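Local structure of sensor protein kinase WalK (Staphylococcus aureus, 4YWZ) at residues 24-29 against 132-137; 31-36 against 40-45; 52-55 against 61-64; 93-98 against 121-126. The protein serves as an essential sensor histidine kinase of a two-component system, its extracellular Cache-type domain probably receiving the signal that is passed to the response regulator WalR. The protein carries 1 engineered substitution. One frame throughout, in Å; residues are numbered along the deposited sequence.

Contact 1 (24-29 against 132-137)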
loop_
_atom_site.group_PDB
_atom_site.type_symbol
_atom_site.label_atom_id
_atom_site.label_comp_id
_atom_site.label_asym_id
_atom_site.label_seq_id
_atom_site.Cartn_x
_atom_site.Cartn_y
_atom_site.Cartn_z
ATOM N N LYS A 24 4.943 -8.913 11.512
ATOM C CA LYS A 24 6.130 -9.297 12.322
ATOM C C LYS A 24 6.217 -8.366 13.511
ATOM O O LYS A 24 6.494 -8.768 14.615
ATOM C CB LYS A 24 7.405 -9.271 11.528
ATOM C CG LYS A 24 8.630 -9.718 12.374
ATOM C CD LYS A 24 8.446 -11.004 13.172
ATOM C CE LYS A 24 9.804 -11.512 13.723
ATOM N NZ LYS A 24 9.529 -12.848 14.316
ATOM N N GLN A 25 6.018 -7.084 13.309
ATOM C CA GLN A 25 6.088 -6.195 14.416
ATOM C C GLN A 25 4.954 -6.392 15.405
ATOM O O GLN A 25 5.151 -6.271 16.611
ATOM C CB GLN A 25 6.190 -4.701 13.862
ATOM C CG GLN A 25 6.653 -3.776 14.960
ATOM C CD GLN A 25 8.076 -3.998 15.317
ATOM O OE1 GLN A 25 8.907 -4.214 14.438
ATOM N NE2 GLN A 25 8.325 -4.159 16.596
ATOM N N LEU A 26 3.731 -6.736 14.963
ATOM C CA LEU A 26 2.696 -7.095 15.868
ATOM C C LEU A 26 3.096 -8.339 16.710
ATOM O O LEU A 26 2.827 -8.381 17.921
ATOM C CB LEU A 26 1.409 -7.392 15.098
ATOM C CG LEU A 26 0.172 -7.883 15.838
ATOM C CD1 LEU A 26 -0.168 -7.018 16.985
ATOM C CD2 LEU A 26 -1.039 -8.063 14.880
ATOM N N GLU A 27 3.681 -9.297 16.020
ATOM C CA GLU A 27 4.069 -10.565 16.706
ATOM C C GLU A 27 5.093 -10.259 17.811
ATOM O O GLU A 27 4.955 -10.725 18.981
ATOM C CB GLU A 27 4.630 -11.540 15.720
ATOM C CG GLU A 27 5.040 -12.900 16.321
ATOM C CD GLU A 27 6.445 -13.078 16.810
ATOM O OE1 GLU A 27 7.330 -12.308 16.358
ATOM O OE2 GLU A 27 6.649 -14.008 17.748
ATOM N N ILE A 28 6.059 -9.412 17.467
ATOM C CA ILE A 28 7.114 -8.991 18.437
ATOM C C ILE A 28 6.501 -8.234 19.585
ATOM O O ILE A 28 6.816 -8.428 20.798
ATOM C CB ILE A 28 8.217 -8.143 17.737
ATOM C CG1 ILE A 28 9.053 -8.996 16.793
ATOM C CG2 ILE A 28 9.043 -7.391 18.816
ATOM C CD1 ILE A 28 9.931 -8.183 15.854
ATOM N N SER A 29 5.537 -7.358 19.301
ATOM C CA SER A 29 4.825 -6.651 20.327
ATOM C C SER A 29 4.077 -7.523 21.329
ATOM O O SER A 29 4.124 -7.256 22.526
ATOM C CB SER A 29 3.820 -5.547 19.738
ATOM O OG SER A 29 4.583 -4.702 18.825
ATOM N N GLY A 132 0.426 -19.149 20.233
ATOM C CA GLY A 132 -0.814 -18.713 19.472
ATOM C C GLY A 132 -0.413 -18.315 18.105
ATOM O O GLY A 132 0.722 -18.555 17.701
ATOM N N ASN A 133 -1.380 -17.836 17.328
ATOM C CA ASN A 133 -1.189 -17.520 15.963
ATOM C C ASN A 133 -1.976 -16.260 15.622
ATOM O O ASN A 133 -3.102 -16.087 16.110
ATOM C CB ASN A 133 -1.672 -18.667 15.055
ATOM C CG ASN A 133 -1.560 -18.348 13.593
ATOM O OD1 ASN A 133 -0.485 -18.339 13.030
ATOM N ND2 ASN A 133 -2.737 -18.027 12.973
ATOM N N ILE A 134 -1.324 -15.422 14.822
ATOM C CA ILE A 134 -1.972 -14.213 14.294
ATOM C C ILE A 134 -2.451 -14.612 12.890
ATOM O O ILE A 134 -1.643 -15.011 12.019
ATOM C CB ILE A 134 -0.932 -13.044 14.178
ATOM C CG1 ILE A 134 -0.531 -12.578 15.582
ATOM C CG2 ILE A 134 -1.496 -11.916 13.277
ATOM C CD1 ILE A 134 0.745 -11.722 15.571
ATOM N N TYR A 135 -3.758 -14.526 12.629
ATOM C CA TYR A 135 -4.381 -14.782 11.357
ATOM C C TYR A 135 -4.850 -13.427 10.782
ATOM O O TYR A 135 -5.510 -12.683 11.477
ATOM C CB TYR A 135 -5.623 -15.640 11.633
ATOM C CG TYR A 135 -6.632 -15.784 10.496
ATOM C CD1 TYR A 135 -7.678 -14.918 10.422
ATOM C CD2 TYR A 135 -6.562 -16.830 9.589
ATOM C CE1 TYR A 135 -8.656 -15.053 9.428
ATOM C CE2 TYR A 135 -7.534 -17.014 8.639
ATOM C CZ TYR A 135 -8.568 -16.061 8.542
ATOM O OH TYR A 135 -9.545 -16.139 7.548
ATOM N N ILE A 136 -4.472 -13.154 9.568
ATOM C CA ILE A 136 -4.763 -11.880 8.911
ATOM C C ILE A 136 -5.438 -12.169 7.585
ATOM O O ILE A 136 -4.975 -12.953 6.781
ATOM C CB ILE A 136 -3.521 -11.069 8.688
ATOM C CG1 ILE A 136 -2.868 -10.732 9.996
ATOM C CG2 ILE A 136 -3.834 -9.798 7.893
ATOM C CD1 ILE A 136 -1.543 -10.046 9.837
ATOM N N GLU A 137 -6.597 -11.496 7.368
ATOM C CA GLU A 137 -7.246 -11.373 6.007
ATOM C C GLU A 137 -6.897 -9.970 5.504
ATOM O O GLU A 137 -7.162 -8.951 6.191
ATOM C CB GLU A 137 -8.767 -11.536 6.044
ATOM C CG GLU A 137 -9.190 -12.923 6.400
ATOM C CD GLU A 137 -10.746 -13.136 6.432
ATOM O OE1 GLU A 137 -11.480 -12.165 6.081
ATOM O OE2 GLU A 137 -11.116 -14.214 6.953
#

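Contact 2 (31-36 against 40-45)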
loop_
_atom_site.group_PDB
_atom_site.type_symbol
_atom_site.label_atom_id
_atom_site.label_comp_id
_atom_site.label_asym_id
_atom_site.label_seq_id
_atom_site.Cartn_x
_atom_site.Cartn_y
_atom_site.Cartn_z
ATOM N N GLU A 31 4.711 -10.658 21.865
ATOM C CA GLU A 31 5.714 -11.473 22.585
ATOM C C GLU A 31 6.252 -10.668 23.775
ATOM O O GLU A 31 6.353 -11.179 24.908
ATOM C CB GLU A 31 6.810 -11.863 21.634
ATOM C CG GLU A 31 8.060 -12.456 22.275
ATOM C CD GLU A 31 9.085 -12.889 21.264
ATOM O OE1 GLU A 31 8.897 -12.579 20.066
ATOM O OE2 GLU A 31 10.039 -13.655 21.642
ATOM N N LYS A 32 6.496 -9.394 23.571
ATOM C CA LYS A 32 7.093 -8.520 24.626
ATOM C C LYS A 32 6.141 -8.375 25.777
ATOM O O LYS A 32 6.584 -8.376 26.930
ATOM C CB LYS A 32 7.489 -7.160 24.015
ATOM C CG LYS A 32 8.671 -7.371 23.111
ATOM C CD LYS A 32 9.497 -6.128 22.795
ATOM C CE LYS A 32 10.731 -6.549 21.992
ATOM N NZ LYS A 32 11.302 -5.410 21.223
ATOM N N VAL A 33 4.838 -8.273 25.513
ATOM C CA VAL A 33 3.885 -8.186 26.579
ATOM C C VAL A 33 3.870 -9.445 27.463
ATOM O O VAL A 33 3.820 -9.361 28.700
ATOM C CB VAL A 33 2.452 -7.884 26.098
ATOM C CG1 VAL A 33 1.599 -7.610 27.290
ATOM C CG2 VAL A 33 2.471 -6.616 25.302
ATOM N N TYR A 34 3.982 -10.620 26.831
ATOM C CA TYR A 34 4.145 -11.873 27.617
ATOM C C TYR A 34 5.438 -11.906 28.465
ATOM O O TYR A 34 5.383 -12.268 29.640
ATOM C CB TYR A 34 4.151 -13.054 26.663
ATOM C CG TYR A 34 2.744 -13.507 26.311
ATOM C CD1 TYR A 34 1.976 -12.771 25.439
ATOM C CD2 TYR A 34 2.212 -14.615 26.830
ATOM C CE1 TYR A 34 0.651 -13.143 25.127
ATOM C CE2 TYR A 34 0.900 -15.032 26.526
ATOM C CZ TYR A 34 0.132 -14.290 25.667
ATOM O OH TYR A 34 -1.155 -14.753 25.379
ATOM N N ASP A 35 6.543 -11.488 27.874
ATOM C CA ASP A 35 7.876 -11.475 28.553
ATOM C C ASP A 35 7.790 -10.525 29.746
ATOM O O ASP A 35 8.380 -10.764 30.791
ATOM C CB ASP A 35 8.953 -10.982 27.659
ATOM C CG ASP A 35 9.341 -11.949 26.555
ATOM O OD1 ASP A 35 9.201 -13.154 26.744
ATOM O OD2 ASP A 35 9.885 -11.436 25.556
ATOM N N GLU A 36 6.970 -9.481 29.634
ATOM C CA GLU A 36 6.970 -8.471 30.685
ATOM C C GLU A 36 5.974 -8.745 31.754
ATOM O O GLU A 36 6.284 -8.507 32.940
ATOM C CB GLU A 36 6.771 -7.094 30.107
ATOM C CG GLU A 36 7.997 -6.630 29.316
ATOM C CD GLU A 36 7.837 -5.241 28.688
ATOM O OE1 GLU A 36 6.887 -4.501 29.081
ATOM O OE2 GLU A 36 8.665 -4.910 27.799
ATOM N N VAL A 40 -1.171 -14.517 31.982
ATOM C CA VAL A 40 -2.542 -14.129 32.445
ATOM C C VAL A 40 -2.801 -12.642 32.190
ATOM O O VAL A 40 -3.802 -12.256 31.578
ATOM C CB VAL A 40 -2.678 -14.422 33.962
ATOM C CG1 VAL A 40 -3.924 -13.745 34.555
ATOM C CG2 VAL A 40 -2.725 -15.914 34.164
ATOM N N ASN A 41 -1.856 -11.825 32.572
ATOM C CA ASN A 41 -2.055 -10.369 32.385
ATOM C C ASN A 41 -1.795 -9.884 30.976
ATOM O O ASN A 41 -2.314 -8.844 30.572
ATOM C CB ASN A 41 -1.224 -9.591 33.403
ATOM C CG ASN A 41 -1.775 -9.726 34.835
ATOM O OD1 ASN A 41 -2.952 -9.956 35.064
ATOM N ND2 ASN A 41 -0.906 -9.586 35.783
ATOM N N ALA A 42 -0.939 -10.552 30.219
ATOM C CA ALA A 42 -0.682 -10.096 28.841
ATOM C C ALA A 42 -1.902 -10.245 27.971
ATOM O O ALA A 42 -2.164 -9.381 27.063
ATOM C CB ALA A 42 0.428 -10.883 28.216
ATOM N N GLN A 43 -2.615 -11.368 28.208
ATOM C CA GLN A 43 -3.697 -11.833 27.305
ATOM C C GLN A 43 -4.867 -10.820 27.280
ATOM O O GLN A 43 -5.834 -10.999 26.548
ATOM C CB GLN A 43 -4.131 -13.341 27.526
ATOM C CG GLN A 43 -4.581 -13.970 26.170
ATOM C CD GLN A 43 -4.960 -15.499 26.092
ATOM O OE1 GLN A 43 -4.357 -16.358 25.290
ATOM N NE2 GLN A 43 -6.044 -15.831 26.808
ATOM N N LYS A 44 -4.748 -9.734 28.029
ATOM C CA LYS A 44 -5.715 -8.653 27.995
ATOM C C LYS A 44 -5.255 -7.411 27.213
ATOM O O LYS A 44 -6.059 -6.519 26.957
ATOM C CB LYS A 44 -6.077 -8.234 29.423
ATOM C CG LYS A 44 -6.464 -9.407 30.314
ATOM C CD LYS A 44 -5.523 -9.575 31.504
ATOM C CE LYS A 44 -5.897 -8.643 32.673
ATOM N NZ LYS A 44 -5.726 -9.310 34.003
ATOM N N ASP A 45 -3.963 -7.344 26.859
ATOM C CA ASP A 45 -3.410 -6.226 26.085
ATOM C C ASP A 45 -3.399 -6.630 24.566
ATOM O O ASP A 45 -3.070 -5.775 23.722
ATOM C CB ASP A 45 -1.955 -5.922 26.450
ATOM C CG ASP A 45 -1.803 -5.325 27.858
ATOM O OD1 ASP A 45 -2.835 -5.069 28.501
ATOM O OD2 ASP A 45 -0.656 -5.046 28.238
HETATM O O HOH W 1 -1.957 -17.181 26.369
#

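Contact 3 (52-55 against 61-64)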
loop_
_atom_site.group_PDB
_atom_site.type_symbol
_atom_site.label_atom_id
_atom_site.label_comp_id
_atom_site.label_asym_id
_atom_site.label_seq_id
_atom_site.Cartn_x
_atom_site.Cartn_y
_atom_site.Cartn_z
ATOM N N GLU A 52 -5.012 -1.676 16.693
ATOM C CA GLU A 52 -4.118 -0.658 16.133
ATOM C C GLU A 52 -3.638 -1.072 14.788
ATOM O O GLU A 52 -3.602 -0.305 13.834
ATOM C CB GLU A 52 -2.912 -0.463 17.005
ATOM C CG GLU A 52 -3.198 0.280 18.293
ATOM C CD GLU A 52 -2.008 0.313 19.250
ATOM O OE1 GLU A 52 -0.941 -0.280 18.973
ATOM O OE2 GLU A 52 -2.135 1.013 20.275
ATOM N N TYR A 53 -3.173 -2.325 14.676
ATOM C CA TYR A 53 -2.693 -2.820 13.447
ATOM C C TYR A 53 -3.745 -2.929 12.301
ATOM O O TYR A 53 -3.366 -2.741 11.087
ATOM C CB TYR A 53 -1.897 -4.159 13.666
ATOM C CG TYR A 53 -0.502 -3.923 14.215
ATOM C CD1 TYR A 53 0.589 -4.040 13.412
ATOM C CD2 TYR A 53 -0.298 -3.614 15.519
ATOM C CE1 TYR A 53 1.885 -3.779 13.876
ATOM C CE2 TYR A 53 0.977 -3.341 15.980
ATOM C CZ TYR A 53 2.035 -3.489 15.163
ATOM O OH TYR A 53 3.301 -3.268 15.661
ATOM N N ALA A 54 -4.958 -3.281 12.691
ATOM C CA ALA A 54 -6.003 -3.552 11.713
ATOM C C ALA A 54 -6.530 -2.242 11.150
ATOM O O ALA A 54 -7.249 -2.264 10.152
ATOM C CB ALA A 54 -7.146 -4.372 12.287
ATOM N N ASN A 55 -6.126 -1.145 11.743
ATOM C CA ASN A 55 -6.508 0.173 11.164
ATOM C C ASN A 55 -5.910 0.400 9.813
ATOM O O ASN A 55 -6.368 1.277 9.071
ATOM C CB ASN A 55 -5.993 1.283 12.076
ATOM C CG ASN A 55 -6.715 2.566 11.854
ATOM O OD1 ASN A 55 -6.123 3.560 11.407
ATOM N ND2 ASN A 55 -8.029 2.551 12.137
ATOM N N GLU A 61 -9.204 -8.027 8.585
ATOM C CA GLU A 61 -9.417 -8.522 9.945
ATOM C C GLU A 61 -8.148 -9.192 10.456
ATOM O O GLU A 61 -7.405 -9.722 9.658
ATOM C CB GLU A 61 -10.456 -9.577 9.910
ATOM C CG GLU A 61 -10.945 -10.034 11.307
ATOM C CD GLU A 61 -12.039 -11.123 11.265
ATOM O OE1 GLU A 61 -12.459 -11.595 10.193
ATOM O OE2 GLU A 61 -12.409 -11.594 12.348
ATOM N N ILE A 62 -7.884 -9.044 11.751
ATOM C CA ILE A 62 -6.830 -9.798 12.407
ATOM C C ILE A 62 -7.541 -10.589 13.488
ATOM O O ILE A 62 -8.380 -10.043 14.256
ATOM C CB ILE A 62 -5.735 -8.923 13.002
ATOM C CG1 ILE A 62 -5.178 -7.934 11.969
ATOM C CG2 ILE A 62 -4.665 -9.844 13.612
ATOM C CD1 ILE A 62 -4.109 -6.977 12.521
ATOM N N ARG A 63 -7.156 -11.900 13.679
ATOM C CA ARG A 63 -7.594 -12.698 14.830
ATOM C C ARG A 63 -6.326 -13.193 15.551
ATOM O O ARG A 63 -5.296 -13.432 14.939
ATOM C CB ARG A 63 -8.388 -13.884 14.442
ATOM C CG ARG A 63 -9.613 -13.544 13.546
ATOM C CD ARG A 63 -10.384 -14.726 13.024
ATOM N NE ARG A 63 -11.442 -14.279 12.118
ATOM C CZ ARG A 63 -12.010 -15.046 11.191
ATOM N NH1 ARG A 63 -11.733 -16.379 11.123
ATOM N NH2 ARG A 63 -12.898 -14.494 10.357
ATOM N N PHE A 64 -6.431 -13.327 16.856
ATOM C CA PHE A 64 -5.461 -14.051 17.672
ATOM C C PHE A 64 -6.116 -15.325 18.203
ATOM O O PHE A 64 -7.201 -15.329 18.728
ATOM C CB PHE A 64 -4.899 -13.195 18.816
ATOM C CG PHE A 64 -3.898 -13.953 19.680
ATOM C CD1 PHE A 64 -2.635 -14.167 19.252
ATOM C CD2 PHE A 64 -4.346 -14.583 20.888
ATOM C CE1 PHE A 64 -1.723 -14.962 19.997
ATOM C CE2 PHE A 64 -3.431 -15.393 21.600
ATOM C CZ PHE A 64 -2.139 -15.520 21.161
#

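Contact 4 (93-98 against 121-126)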
loop_
_atom_site.group_PDB
_atom_site.type_symbol
_atom_site.label_atom_id
_atom_site.label_comp_id
_atom_site.label_asym_id
_atom_site.label_seq_id
_atom_site.Cartn_x
_atom_site.Cartn_y
_atom_site.Cartn_z
ATOM N N GLN A 93 -3.632 -24.410 11.995
ATOM C CA GLN A 93 -3.040 -25.643 12.592
ATOM C C GLN A 93 -1.604 -25.818 12.125
ATOM O O GLN A 93 -0.748 -26.177 12.971
ATOM C CB GLN A 93 -3.891 -26.871 12.251
ATOM C CG GLN A 93 -5.286 -26.874 12.851
ATOM C CD GLN A 93 -6.393 -27.854 12.282
ATOM O OE1 GLN A 93 -6.401 -28.245 11.145
ATOM N NE2 GLN A 93 -7.371 -28.116 13.098
ATOM N N LYS A 94 -1.363 -25.599 10.819
ATOM C CA LYS A 94 -0.047 -25.737 10.244
ATOM C C LYS A 94 0.939 -24.751 10.949
ATOM O O LYS A 94 2.029 -25.081 11.392
ATOM C CB LYS A 94 -0.009 -25.707 8.766
ATOM C CG LYS A 94 1.333 -25.858 8.159
ATOM C CD LYS A 94 1.245 -25.832 6.631
ATOM C CE LYS A 94 2.562 -26.209 6.040
ATOM N NZ LYS A 94 2.765 -25.722 4.661
ATOM N N ALA A 95 0.556 -23.492 11.053
ATOM C CA ALA A 95 1.438 -22.508 11.744
ATOM C C ALA A 95 1.712 -22.842 13.182
ATOM O O ALA A 95 2.829 -22.711 13.666
ATOM C CB ALA A 95 0.768 -21.133 11.662
ATOM N N LEU A 96 0.678 -23.250 13.888
ATOM C CA LEU A 96 0.798 -23.611 15.310
ATOM C C LEU A 96 1.764 -24.805 15.467
ATOM O O LEU A 96 2.558 -24.840 16.452
ATOM C CB LEU A 96 -0.540 -23.943 15.872
ATOM C CG LEU A 96 -1.529 -22.821 16.156
ATOM C CD1 LEU A 96 -2.845 -23.404 16.551
ATOM C CD2 LEU A 96 -1.087 -21.742 17.182
ATOM N N SER A 97 1.611 -25.783 14.606
ATOM C CA SER A 97 2.483 -27.042 14.703
ATOM C C SER A 97 3.865 -26.912 14.300
ATOM O O SER A 97 4.737 -27.571 14.846
ATOM C CB SER A 97 1.923 -28.208 13.855
ATOM O OG SER A 97 0.634 -28.506 14.336
ATOM N N LEU A 98 4.088 -26.202 13.231
ATOM C CA LEU A 98 5.406 -25.994 12.635
ATOM C C LEU A 98 6.122 -24.827 13.232
ATOM O O LEU A 98 7.365 -24.742 13.111
ATOM C CB LEU A 98 5.345 -25.857 11.138
ATOM C CG LEU A 98 4.777 -27.029 10.294
ATOM C CD1 LEU A 98 4.791 -26.733 8.831
ATOM C CD2 LEU A 98 5.611 -28.263 10.599
ATOM N N ASN A 121 -0.765 -16.197 8.094
ATOM C CA ASN A 121 -0.638 -16.601 9.436
ATOM C C ASN A 121 0.856 -16.492 9.903
ATOM O O ASN A 121 1.773 -16.919 9.196
ATOM C CB ASN A 121 -0.976 -18.084 9.560
ATOM C CG ASN A 121 -2.433 -18.368 9.389
ATOM O OD1 ASN A 121 -3.229 -17.850 10.146
ATOM N ND2 ASN A 121 -2.766 -19.151 8.434
ATOM N N ILE A 122 0.999 -15.876 11.068
ATOM C CA ILE A 122 2.312 -15.835 11.760
ATOM C C ILE A 122 2.145 -16.295 13.185
ATOM O O ILE A 122 1.369 -15.783 13.968
ATOM C CB ILE A 122 3.025 -14.463 11.660
ATOM C CG1 ILE A 122 4.388 -14.561 12.396
ATOM C CG2 ILE A 122 2.177 -13.324 12.129
ATOM C CD1 ILE A 122 5.282 -13.356 12.206
ATOM N N PRO A 123 2.866 -17.384 13.523
ATOM C CA PRO A 123 2.775 -17.833 14.898
ATOM C C PRO A 123 3.504 -16.876 15.846
ATOM O O PRO A 123 4.524 -16.326 15.457
ATOM C CB PRO A 123 3.526 -19.209 14.877
ATOM C CG PRO A 123 4.362 -19.255 13.685
ATOM C CD PRO A 123 3.694 -18.268 12.698
ATOM N N VAL A 124 2.973 -16.759 17.044
ATOM C CA VAL A 124 3.513 -15.945 18.137
ATOM C C VAL A 124 4.333 -16.878 19.025
ATOM O O VAL A 124 3.810 -17.884 19.450
ATOM C CB VAL A 124 2.479 -15.178 18.926
ATOM C CG1 VAL A 124 3.140 -14.323 19.989
ATOM C CG2 VAL A 124 1.607 -14.344 17.978
ATOM N N LYS A 125 5.636 -16.552 19.169
ATOM C CA LYS A 125 6.559 -17.393 20.030
ATOM C C LYS A 125 7.004 -16.588 21.207
ATOM O O LYS A 125 7.319 -15.379 21.081
ATOM C CB LYS A 125 7.750 -17.883 19.262
ATOM C CG LYS A 125 7.393 -18.816 18.120
ATOM C CD LYS A 125 8.590 -19.286 17.412
ATOM C CE LYS A 125 8.217 -20.280 16.366
ATOM N NZ LYS A 125 9.427 -20.692 15.615
ATOM N N VAL A 126 7.005 -17.213 22.397
ATOM C CA VAL A 126 7.547 -16.596 23.580
ATOM C C VAL A 126 8.558 -17.655 24.106
ATOM O O VAL A 126 8.221 -18.829 24.197
ATOM C CB VAL A 126 6.505 -16.409 24.616
ATOM C CG1 VAL A 126 7.116 -15.878 25.929
ATOM C CG2 VAL A 126 5.412 -15.496 24.051
HETATM O O HOH W 2 9.646 -23.402 14.008
#

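Contact 1 (24-29 against 132-137)
Ile-134 reaches up from its strand with the methyl CD1 and sets it against the backbone of helix 7-37 at Glu-27, with Leu-26 alongside. The tightest approach is CD1 of Ile-134 to CA of Glu-27, 3.7 Å, while CB of Glu-27 lies 3.9 Å from the same CD1. The methyl therefore rests on the root of the glutamate and not on its carboxylate. Leu-26 meets Ile-134 at a slant: its CG is 3.9 Å from CD1 of Ile-134, and its branch CD2 is 4.2 Å from CG2 of Ile-134. The isoleucine stands with CG1 anti to its carbonyl carbon (chi1 -70°) and runs on extended at chi2, which carries CD1 outward to the helix.

The chain of Glu-27 bends at chi2 and turns its carboxylate off the apolar patch. Lys-24 NZ forms a salt bridge with Glu-27 OE1 at 3.0 Å, coming from above the carboxylate plane, and OE2 accepts the backbone N-H of Lys-125. OE2 also lies near the carboxylate of Glu-31, which might raise the pKa of one of the pair. On the sheet side, Ile-134 also packs on Ile-122 and Val-124 of strand 114-126 and on Ile-62 of strand 59-66. Leu-26 extends the layer to Leu-49 and Tyr-53 of helix 46-54, placing helix 7-37 across one face of the sheet.

Contact 2 (31-36 against 40-45)
A chain reversal follows the long helix 7-37: the chain doubles back through the one-turn helix 39-42, and Ala-42 is pressed against Val-33 and Tyr-34. The methyl of Ala-42 is the centre of the contact. Its CB lies 3.6 Å from CG1 of Val-33 and sits over one face of the Tyr-34 ring, 3.9 Å from the centroid and 19° off the ring normal, a CH-pi contact displaced toward the rim on the CD1 and CE1 side. CG1 of Val-33 is anti to the backbone N (chi1 -171°), the branch that also meets OD2 of Asp-45 at 3.5 Å. That carboxylate has its polar partner in Lys-37, with which OD2 makes a salt bridge.

Past the methyl, the phenol of Tyr-34 crosses the end of Gln-43, ring and amide planes 75° apart. A water bridges them, 2.7 Å from Tyr-34 OH in the plane of the ring and donating to Gln-43 OE1. Beyond the short helix, Asp-45 N bonds Ala-42 O at 2.7 Å and closes the turn that brings Asp-45 back to Val-33. Tyr-34 and Asp-35 also pack on Val-126, so the reversal stands beside the end of strand 114-126, just ahead of helix 46-54.

Contact 3 (52-55 against 61-64)
Residues 52-55, at the C-terminal part of helix 46-54, pass over the start of strand 59-66, with the CA of Ala-54 lying 6.3 Å from the CA of Glu-61, yet Ile-62 makes the touch. Its CG1 is anti to the carbonyl carbon (chi1 -52°) and its chi2 is extended, which sends CD1 in beneath the helix. There the methyl is 3.8 Å from CB of Tyr-53 and 4.0 Å from CB of Ala-54. The Tyr-53 ring swings away toward Gln-25, Leu-26 and Ser-29, so Ile-62 meets the base of that side chain. The helix and the strand after it form a short alpha-beta connection, in a domain assigned by sequence to the Cache clan, and the helix covers part of one face of the sheet, beside helix 7-37.

On the reverse face, Arg-63 grips Glu-61 side-on, NE bonding OE2 almost straight (178°) and NH2 bonding OE1. OE2 lies in the guanidinium plane, but NE meets it from above the carboxylate, 60° out of that plane. OE2 is further held by Thr-74 and Asn-79. On the helix's outer side, toward the second subunit, Tyr-53 packs on Ile-150 of that subunit.

Contact 4 (93-98 against 121-126)
The amide nitrogen ND2 of Asn-121 is gripped twice, by OD1 of Asn-102 and OG of Ser-91, while OD1 of Asn-121 takes a bond from ND2 of Asn-133 on the adjoining strand. With three bonds on its two polar atoms, the buried amide is fixed in rotation, and only the stem of Asn-121 is offered to the helix: its CB lies 4.1 Å from CB of Ala-95. CG of Asn-121 stands beside the backbone N, anti to the carbonyl carbon (chi1 -72°), which leads the amide off past Ala-95 toward those partners.

Pro-123, two residues on and on the same face of the strand, presents its ring to the helix backbone. CB and CG of Pro-123 are each 3.8 Å from the carbonyl oxygen Ala-95 O, and CD is 4.2 Å from the methyl CB of Ala-95. Ala-95 thus sits across Asn-121 and Pro-123, its small side chain letting the helix come near the sheet, with the two CA atoms of Ala-95 and Pro-123 5.8 Å apart.

Farther along, Lys-125 stretches its extended chain back toward the end of the helix. Its NZ bonds to Gly-99 O and meets a water at 3.2 Å; that water donates to Leu-98 O at 2.8 Å. Ile-122 points to the other face, onto Glu-27 of helix 7-37. The antiparallel strand order 2-1-5-4-3, with the long N-terminal helix on one face, is consistent with the PAS-like fold of Cache domains, to which the sequence assigns this one.

Contacts 1, 3 and 4 all dock a helix on the same five-stranded antiparallel sheet: helix 7-37 on strand 129-138 and helix 46-54 on strand 59-66 on one face, helix 90-98 on strand 114-126 on the other. Strand 129-138 lies between the other two. Centre to centre, contact 1 is about 9 Å from contact 3 and about 10 Å from contact 4, while contacts 3 and 4 are about 17 Å apart. Contact 2, farther along helix 7-37, is about 14 Å from contact 1, again between centres. Along the chain, contacts 2, 3 and 4 follow in series inside the loop closed by contact 1, which therefore ties the N-terminal helix to the last strand of the sheet.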